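Local coordinates for conjugal transfer protein TRWB (Escherichia coli, PDB 1E9R) that acts as a coupling protein in bacterial conjugation, forming a six-subunit ring that resembles ring helicases and F1-ATPase and probably drives DNA transfer with nucleotide hydrolysis, at residues S133-G138 with L152-T157; P219-M224 with I259-D264; V311-Q316 with A335-L340. All coordinates share one frame; numbering follows the deposited sequence.

Contact 1 (S133-G138 with L152-T157); sequences SVVPRG and LLLRET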
loop_
_atom_site.group_PDB
_atom_site.type_symbol
_atom_site.label_atom_id
_atom_site.label_comp_id
_atom_site.label_asym_id
_atom_site.label_seq_id
_atom_site.Cartn_x
_atom_site.Cartn_y
_atom_site.Cartn_z
ATOM N N SER B 133 24.359 18.715 -2.708
ATOM C CA SER B 133 25.343 17.703 -3.132
ATOM C C SER B 133 25.953 17.001 -1.930
ATOM O O SER B 133 26.165 15.789 -1.943
ATOM C CB SER B 133 26.472 18.349 -3.937
ATOM O OG SER B 133 25.984 18.945 -5.123
ATOM N N VAL B 134 26.238 17.781 -0.893
ATOM C CA VAL B 134 26.820 17.261 0.343
ATOM C C VAL B 134 25.796 16.419 1.095
ATOM O O VAL B 134 26.115 15.359 1.621
ATOM C CB VAL B 134 27.290 18.422 1.254
ATOM C CG1 VAL B 134 27.804 17.880 2.577
ATOM C CG2 VAL B 134 28.369 19.225 0.547
ATOM N N VAL B 135 24.564 16.910 1.140
ATOM C CA VAL B 135 23.469 16.223 1.809
ATOM C C VAL B 135 22.444 15.747 0.762
ATOM O O VAL B 135 21.446 16.431 0.481
ATOM C CB VAL B 135 22.777 17.171 2.818
ATOM C CG1 VAL B 135 21.718 16.419 3.602
ATOM C CG2 VAL B 135 23.816 17.783 3.747
ATOM N N PRO B 136 22.677 14.567 0.165
ATOM C CA PRO B 136 21.726 14.082 -0.840
ATOM C C PRO B 136 20.297 13.921 -0.325
ATOM O O PRO B 136 20.033 14.004 0.883
ATOM C CB PRO B 136 22.355 12.771 -1.323
ATOM C CG PRO B 136 23.219 12.345 -0.191
ATOM C CD PRO B 136 23.806 13.636 0.318
ATOM N N ARG B 137 19.374 13.710 -1.263
ATOM C CA ARG B 137 17.962 13.568 -0.941
ATOM C C ARG B 137 17.694 12.414 0.008
ATOM O O ARG B 137 18.325 11.359 -0.074
ATOM C CB ARG B 137 17.155 13.369 -2.218
ATOM C CG ARG B 137 17.213 14.529 -3.167
ATOM C CD ARG B 137 16.602 15.764 -2.566
ATOM N NE ARG B 137 16.572 16.834 -3.557
ATOM C CZ ARG B 137 16.176 18.077 -3.315
ATOM N NH1 ARG B 137 15.765 18.425 -2.101
ATOM N NH2 ARG B 137 16.201 18.980 -4.288
ATOM N N GLY B 138 16.747 12.618 0.910
ATOM C CA GLY B 138 16.420 11.572 1.850
ATOM C C GLY B 138 15.724 10.402 1.181
ATOM O O GLY B 138 14.954 10.578 0.226
ATOM N N LEU B 152 19.966 23.476 5.671
ATOM C CA LEU B 152 19.765 24.807 6.249
ATOM C C LEU B 152 20.912 25.085 7.223
ATOM O O LEU B 152 21.567 26.120 7.142
ATOM C CB LEU B 152 18.438 24.887 7.010
ATOM C CG LEU B 152 18.311 26.172 7.843
ATOM C CD1 LEU B 152 18.241 27.389 6.926
ATOM C CD2 LEU B 152 17.081 26.100 8.720
ATOM N N LEU B 153 21.147 24.154 8.143
ATOM C CA LEU B 153 22.223 24.300 9.109
ATOM C C LEU B 153 23.568 24.355 8.385
ATOM O O LEU B 153 24.448 25.139 8.746
ATOM C CB LEU B 153 22.212 23.134 10.099
ATOM C CG LEU B 153 23.347 23.114 11.131
ATOM C CD1 LEU B 153 23.372 24.409 11.893
ATOM C CD2 LEU B 153 23.157 21.963 12.086
ATOM N N LEU B 154 23.720 23.532 7.352
ATOM C CA LEU B 154 24.960 23.512 6.602
ATOM C C LEU B 154 25.232 24.804 5.855
ATOM O O LEU B 154 26.263 25.430 6.069
ATOM C CB LEU B 154 24.979 22.364 5.600
ATOM C CG LEU B 154 26.294 22.247 4.818
ATOM C CD1 LEU B 154 27.410 21.774 5.743
ATOM C CD2 LEU B 154 26.114 21.272 3.654
ATOM N N ARG B 155 24.313 25.221 4.987
ATOM C CA ARG B 155 24.550 26.424 4.199
ATOM C C ARG B 155 24.736 27.713 4.996
ATOM O O ARG B 155 25.545 28.562 4.618
ATOM C CB ARG B 155 23.463 26.590 3.127
ATOM C CG ARG B 155 22.131 27.112 3.597
ATOM C CD ARG B 155 21.181 27.273 2.414
ATOM N NE ARG B 155 20.350 26.092 2.220
ATOM C CZ ARG B 155 19.145 25.941 2.760
ATOM N NH1 ARG B 155 18.633 26.899 3.519
ATOM N NH2 ARG B 155 18.459 24.826 2.556
ATOM N N GLU B 156 24.014 27.863 6.104
ATOM C CA GLU B 156 24.161 29.062 6.923
ATOM C C GLU B 156 25.467 29.042 7.726
ATOM O O GLU B 156 26.151 30.061 7.815
ATOM C CB GLU B 156 22.962 29.228 7.858
ATOM C CG GLU B 156 21.686 29.640 7.134
ATOM C CD GLU B 156 21.889 30.844 6.211
ATOM O OE1 GLU B 156 22.323 31.914 6.690
ATOM O OE2 GLU B 156 21.612 30.723 4.999
ATOM N N THR B 157 25.820 27.894 8.296
ATOM C CA THR B 157 27.058 27.788 9.065
ATOM C C THR B 157 28.251 28.021 8.149
ATOM O O THR B 157 29.116 28.838 8.443
ATOM C CB THR B 157 27.205 26.397 9.720
ATOM O OG1 THR B 157 26.110 26.178 10.611
ATOM C CG2 THR B 157 28.506 26.303 10.509
#

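Contact 2 (P219-M224 with I259-D264); sequences PEHVTM and ISAWVD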
loop_
_atom_site.group_PDB
_atom_site.type_symbol
_atom_site.label_atom_id
_atom_site.label_comp_id
_atom_site.label_asym_id
_atom_site.label_seq_id
_atom_site.Cartn_x
_atom_site.Cartn_y
_atom_site.Cartn_z
ATOM N N PRO B 219 31.686 13.733 8.012
ATOM C CA PRO B 219 32.939 13.030 8.342
ATOM C C PRO B 219 34.050 12.965 7.269
ATOM O O PRO B 219 35.101 13.593 7.426
ATOM C CB PRO B 219 32.444 11.656 8.779
ATOM C CG PRO B 219 31.176 12.013 9.522
ATOM C CD PRO B 219 30.524 13.033 8.593
ATOM N N GLU B 220 33.823 12.223 6.185
ATOM C CA GLU B 220 34.822 12.096 5.124
ATOM C C GLU B 220 35.206 13.418 4.456
ATOM O O GLU B 220 36.281 13.538 3.875
ATOM C CB GLU B 220 34.337 11.110 4.070
ATOM C CG GLU B 220 34.161 9.698 4.592
ATOM C CD GLU B 220 35.402 9.168 5.304
ATOM O OE1 GLU B 220 36.525 9.367 4.789
ATOM O OE2 GLU B 220 35.254 8.541 6.375
ATOM N N HIS B 221 34.328 14.406 4.530
ATOM C CA HIS B 221 34.607 15.711 3.946
ATOM C C HIS B 221 35.647 16.394 4.820
ATOM O O HIS B 221 36.451 17.202 4.348
ATOM C CB HIS B 221 33.340 16.576 3.935
ATOM C CG HIS B 221 32.322 16.162 2.921
ATOM N ND1 HIS B 221 32.210 16.768 1.689
ATOM C CD2 HIS B 221 31.364 15.204 2.956
ATOM C CE1 HIS B 221 31.226 16.205 1.008
ATOM N NE2 HIS B 221 30.698 15.253 1.755
ATOM N N VAL B 222 35.609 16.068 6.107
ATOM C CA VAL B 222 36.514 16.662 7.073
ATOM C C VAL B 222 37.909 16.082 6.936
ATOM O O VAL B 222 38.894 16.816 6.925
ATOM C CB VAL B 222 36.015 16.434 8.531
ATOM C CG1 VAL B 222 36.982 17.076 9.511
ATOM C CG2 VAL B 222 34.619 17.018 8.717
ATOM N N THR B 223 37.979 14.762 6.825
ATOM C CA THR B 223 39.245 14.059 6.704
ATOM C C THR B 223 39.850 14.143 5.302
ATOM O O THR B 223 40.995 13.748 5.090
ATOM C CB THR B 223 39.071 12.585 7.091
ATOM O OG1 THR B 223 38.204 11.936 6.151
ATOM C CG2 THR B 223 38.469 12.483 8.489
ATOM N N MET B 224 39.073 14.662 4.355
ATOM C CA MET B 224 39.526 14.806 2.980
ATOM C C MET B 224 40.653 15.820 2.924
ATOM O O MET B 224 40.511 16.940 3.411
ATOM C CB MET B 224 38.382 15.295 2.086
ATOM C CG MET B 224 38.253 14.584 0.725
ATOM S SD MET B 224 39.418 15.012 -0.581
ATOM C CE MET B 224 39.638 13.490 -1.323
ATOM N N ILE B 259 31.523 10.449 -2.313
ATOM C CA ILE B 259 31.520 10.116 -3.733
ATOM C C ILE B 259 30.216 10.638 -4.345
ATOM O O ILE B 259 30.227 11.264 -5.411
ATOM C CB ILE B 259 31.652 8.586 -3.940
ATOM C CG1 ILE B 259 33.000 8.101 -3.396
ATOM C CG2 ILE B 259 31.584 8.243 -5.410
ATOM C CD1 ILE B 259 33.046 6.594 -3.105
ATOM N N SER B 260 29.097 10.399 -3.664
ATOM C CA SER B 260 27.808 10.899 -4.140
ATOM C C SER B 260 27.894 12.421 -4.268
ATOM O O SER B 260 27.372 13.002 -5.209
ATOM C CB SER B 260 26.678 10.537 -3.165
ATOM O OG SER B 260 26.512 9.137 -3.080
ATOM N N ALA B 261 28.548 13.070 -3.319
ATOM C CA ALA B 261 28.681 14.513 -3.383
ATOM C C ALA B 261 29.424 14.926 -4.649
ATOM O O ALA B 261 29.006 15.843 -5.359
ATOM C CB ALA B 261 29.430 15.024 -2.160
ATOM N N TRP B 262 30.533 14.254 -4.934
ATOM C CA TRP B 262 31.310 14.603 -6.108
ATOM C C TRP B 262 30.513 14.415 -7.383
ATOM O O TRP B 262 30.437 15.324 -8.221
ATOM C CB TRP B 262 32.612 13.791 -6.167
ATOM C CG TRP B 262 33.649 14.252 -5.164
ATOM C CD1 TRP B 262 33.845 15.529 -4.712
ATOM C CD2 TRP B 262 34.625 13.438 -4.502
ATOM N NE1 TRP B 262 34.876 15.557 -3.809
ATOM C CE2 TRP B 262 35.373 14.288 -3.659
ATOM C CE3 TRP B 262 34.938 12.074 -4.536
ATOM C CZ2 TRP B 262 36.421 13.816 -2.851
ATOM C CZ3 TRP B 262 35.982 11.601 -3.731
ATOM C CH2 TRP B 262 36.708 12.474 -2.900
ATOM N N VAL B 263 29.909 13.241 -7.533
ATOM C CA VAL B 263 29.110 12.977 -8.720
ATOM C C VAL B 263 28.053 14.071 -8.922
ATOM O O VAL B 263 27.848 14.553 -10.036
ATOM C CB VAL B 263 28.414 11.613 -8.625
ATOM C CG1 VAL B 263 27.452 11.438 -9.789
ATOM C CG2 VAL B 263 29.453 10.506 -8.616
ATOM N N ASP B 264 27.394 14.472 -7.838
ATOM C CA ASP B 264 26.367 15.498 -7.920
ATOM C C ASP B 264 26.970 16.857 -8.249
ATOM O O ASP B 264 26.361 17.651 -8.964
ATOM C CB ASP B 264 25.578 15.583 -6.609
ATOM C CG ASP B 264 24.279 16.330 -6.773
ATOM O OD1 ASP B 264 23.337 15.718 -7.314
ATOM O OD2 ASP B 264 24.201 17.516 -6.389
#

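Contact 3 (V311-Q316 with A335-L340); sequences VVAGLQ and ASFRSL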
loop_
_atom_site.group_PDB
_atom_site.type_symbol
_atom_site.label_atom_id
_atom_site.label_comp_id
_atom_site.label_asym_id
_atom_site.label_seq_id
_atom_site.Cartn_x
_atom_site.Cartn_y
_atom_site.Cartn_z
ATOM N N VAL B 311 26.263 10.419 -20.336
ATOM C CA VAL B 311 26.325 9.547 -19.165
ATOM C C VAL B 311 26.159 8.064 -19.490
ATOM O O VAL B 311 25.311 7.681 -20.296
ATOM C CB VAL B 311 25.249 9.939 -18.118
ATOM C CG1 VAL B 311 25.401 9.082 -16.854
ATOM C CG2 VAL B 311 25.363 11.429 -17.798
ATOM N N VAL B 312 26.989 7.241 -18.861
ATOM C CA VAL B 312 26.932 5.795 -19.036
ATOM C C VAL B 312 26.876 5.267 -17.619
ATOM O O VAL B 312 27.796 5.485 -16.834
ATOM C CB VAL B 312 28.189 5.246 -19.735
ATOM C CG1 VAL B 312 28.100 3.736 -19.857
ATOM C CG2 VAL B 312 28.338 5.882 -21.111
ATOM N N ALA B 313 25.785 4.589 -17.288
ATOM C CA ALA B 313 25.617 4.076 -15.937
ATOM C C ALA B 313 25.314 2.595 -15.907
ATOM O O ALA B 313 24.517 2.097 -16.695
ATOM C CB ALA B 313 24.500 4.853 -15.218
ATOM N N GLY B 314 25.970 1.890 -14.998
ATOM C CA GLY B 314 25.727 0.470 -14.853
ATOM C C GLY B 314 24.637 0.328 -13.807
ATOM O O GLY B 314 24.512 1.190 -12.927
ATOM N N LEU B 315 23.846 -0.740 -13.894
ATOM C CA LEU B 315 22.762 -0.978 -12.940
ATOM C C LEU B 315 22.587 -2.470 -12.768
ATOM O O LEU B 315 22.091 -3.124 -13.675
ATOM C CB LEU B 315 21.448 -0.384 -13.456
ATOM C CG LEU B 315 20.230 -0.533 -12.536
ATOM C CD1 LEU B 315 20.462 0.290 -11.276
ATOM C CD2 LEU B 315 18.962 -0.071 -13.247
ATOM N N GLN B 316 22.983 -3.012 -11.619
ATOM C CA GLN B 316 22.843 -4.445 -11.411
ATOM C C GLN B 316 21.446 -4.850 -10.942
ATOM O O GLN B 316 20.971 -5.932 -11.281
ATOM C CB GLN B 316 23.880 -4.966 -10.418
ATOM C CG GLN B 316 23.528 -4.711 -8.976
ATOM C CD GLN B 316 24.282 -5.623 -8.021
ATOM O OE1 GLN B 316 25.509 -5.752 -8.112
ATOM N NE2 GLN B 316 23.553 -6.255 -7.094
ATOM N N ALA B 335 14.162 6.117 -17.261
ATOM C CA ALA B 335 13.582 6.600 -18.503
ATOM C C ALA B 335 14.375 7.771 -19.075
ATOM O O ALA B 335 14.115 8.218 -20.194
ATOM C CB ALA B 335 12.129 7.010 -18.269
ATOM N N SER B 336 15.339 8.271 -18.307
ATOM C CA SER B 336 16.144 9.397 -18.758
ATOM C C SER B 336 17.324 8.956 -19.619
ATOM O O SER B 336 17.993 9.782 -20.236
ATOM C CB SER B 336 16.612 10.215 -17.561
ATOM O OG SER B 336 15.485 10.791 -16.922
ATOM N N PHE B 337 17.577 7.652 -19.647
ATOM C CA PHE B 337 18.622 7.097 -20.492
ATOM C C PHE B 337 17.851 6.560 -21.709
ATOM O O PHE B 337 16.918 5.766 -21.557
ATOM C CB PHE B 337 19.333 5.941 -19.807
ATOM C CG PHE B 337 20.097 6.330 -18.579
ATOM C CD1 PHE B 337 19.435 6.675 -17.409
ATOM C CD2 PHE B 337 21.490 6.304 -18.578
ATOM C CE1 PHE B 337 20.147 6.979 -16.264
ATOM C CE2 PHE B 337 22.202 6.607 -17.433
ATOM C CZ PHE B 337 21.531 6.942 -16.279
ATOM N N ARG B 338 18.237 6.991 -22.907
ATOM C CA ARG B 338 17.559 6.572 -24.127
ATOM C C ARG B 338 18.108 5.301 -24.798
ATOM O O ARG B 338 17.401 4.659 -25.579
ATOM C CB ARG B 338 17.539 7.739 -25.120
ATOM C CG ARG B 338 16.789 8.960 -24.600
ATOM C CD ARG B 338 15.332 8.611 -24.329
ATOM N NE ARG B 338 14.718 8.033 -25.524
ATOM C CZ ARG B 338 14.437 8.715 -26.633
ATOM N NH1 ARG B 338 14.701 10.013 -26.711
ATOM N NH2 ARG B 338 13.912 8.088 -27.675
ATOM N N SER B 339 19.354 4.938 -24.514
ATOM C CA SER B 339 19.922 3.721 -25.090
ATOM C C SER B 339 20.075 2.710 -23.963
ATOM O O SER B 339 20.414 3.073 -22.833
ATOM C CB SER B 339 21.282 3.988 -25.749
ATOM O OG SER B 339 21.148 4.679 -26.983
ATOM N N LEU B 340 19.835 1.442 -24.271
ATOM C CA LEU B 340 19.899 0.386 -23.265
ATOM C C LEU B 340 20.725 -0.841 -23.662
ATOM O O LEU B 340 20.799 -1.205 -24.836
ATOM C CB LEU B 340 18.471 -0.070 -22.937
ATOM C CG LEU B 340 18.252 -1.399 -22.202
ATOM C CD1 LEU B 340 18.628 -1.256 -20.741
ATOM C CD2 LEU B 340 16.798 -1.816 -22.328
#

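Contact 1 (S133-G138 with L152-T157)
Leu154 reaches from helix 141-163 to the end of helix 126-134 and meets two successive valines with a single methyl, CD2. The two encounters differ in direction. Val134, in the last turn of its helix, lies at a slant to the leucine, and its CB and its CG1 both lie 3.9 Å from Leu154 CD2. Val135 instead runs past Leu154 the opposite way and offers its CG2, 4.2 Å from Leu154 CD2. Different branches of the valines do the touching: in Val134 it is the methyl anti to the backbone N (chi1 176°), in Val135 the one anti to the carbonyl carbon. Val135 is also where the chain leaves helical geometry, and its carbonyl O is taken by the side-chain NE of Arg151. Leu172 of helix 169-178 touches Leu154 as well, while Val213 and Leu214 of helix 201-217 touch Val135, which places the contact within the helical region that follows strand 103-105 and precedes strand 243-247 in the sequence. Every atom that meets across the contact is aliphatic carbon, and the two segments bury 86 Å² in all, both sides summed. The attraction is therefore dispersive and hydrophobic, dependent on fit rather than on any directional bond.

Contact 2 (P219-M224 with I259-D264)
Met224 and Trp262 approach from opposite directions and supply most of the surface buried between residues 219-224 and 259-264. The methionine lies against the edge of the indole's six-membered ring. Its methyl CE is 3.5 Å from Trp262 CH2 and 3.6 Å from the adjoining CZ2, so the end of the side chain covers that corner of the ring. The sulfur follows in the ring plane: Met224 SD stands 3.9 Å from Trp262 CZ2 and 5.3 Å from the ring centroid, 85° off the ring normal. This is a Met-aromatic contact of the edge type, in which the sulfur probably faces the weakly positive C-H rim rather than the pi cloud. Bends at chi2 (-76°) and chi3 of Met224 turn the thioether along this edge. With an alanine here the thioether would be gone, which is likely to leave a gap beside Trp262 CZ2 and CH2 and the ring edge without its sulfur partner.

The third participant, His221, lies three residues earlier, within helix 219-223. The end of its side chain comes close to helix 252-269, and the imidazole meets the small Ala261 with its edge, CE1 being 3.8 Å and NE2 4.1 Å from Ala261 CB. The lack of bulk at Ala261 lets the imidazole edge come this close to the helix.

Around this pair of helices, Met169 of helix 169-178 touches His221, and Leu258, a turn before Trp262, touches both His221 and Met224. Pro107 and Thr112, in the loop after strand 103-105, pack on Met224. Trp115 stacks edge-to-face with Trp262, while Ile245 of strand 243-247 touches the same indole, so the short helix 219-223 is joined through helix 252-269 to the central mixed sheet.

Contact 3 (V311-Q316 with A335-L340)
The carbonyl O of Phe337 accepts two hydrogen bonds from a neighbouring subunit, from Ser346 OG and Thr348 OG1, while its phenyl ring packs inward on Val311 and Ala313 of its own chain. The setting is a beta-alpha-beta crossover of the P-loop NTPase core: strand 309-315 runs through helices 318-325 and 327-334 to the parallel strand 339-342, with strand 56-59 between the two in the sheet. Phe337 sits just before strand 339-342. One residue thus serves two interfaces, its backbone pointing a polar atom at the next subunit and its side chain covering the strand within.

Phe337 CG lies anti to the carbonyl carbon (chi1 -65°), which carries the ring across strand 56-59 to strand 309-315. There the ring approaches Val311 and Ala313 obliquely. These two residues, one apart on the strand, both direct their side chains to the same side, whereas Val312 between them points the other way, onto Trp282 and Phe284. Leu57 of strand 56-59 and Leu301 of helix 297-303 also touch the phenyl group. Next to it, Arg338 forms a salt bridge with Asp402 of the neighbouring subunit, adding charge to the interface.

The two strand residues converge on one ring carbon: Phe337 CE2 is 3.6 Å from Ala313 CB and 4.1 Å from Val311 CG1.

Overall arrangement
All three contacts are buried and apolar across their segments, but they lie in different parts of the fold. Contacts 1 and 2 are neighbours, with centres about 12 Å apart, and join helices, or the residues that end them, to a helix. They touch directly: Ser133 OG is 2.6 Å from Asp264 OD2, a probable hydrogen bond, and Val134 also packs near His221. Contact 3 lies nearest the centre of the chain, against the mixed sheet, with its nearest atoms about 8 Å from contact 2. Aliphatic groups alone make contact 1, sulfur and aromatic edges enter in contact 2, and in contact 3 one phenyl ring meets a strand beside a subunit boundary rich in polar bonds.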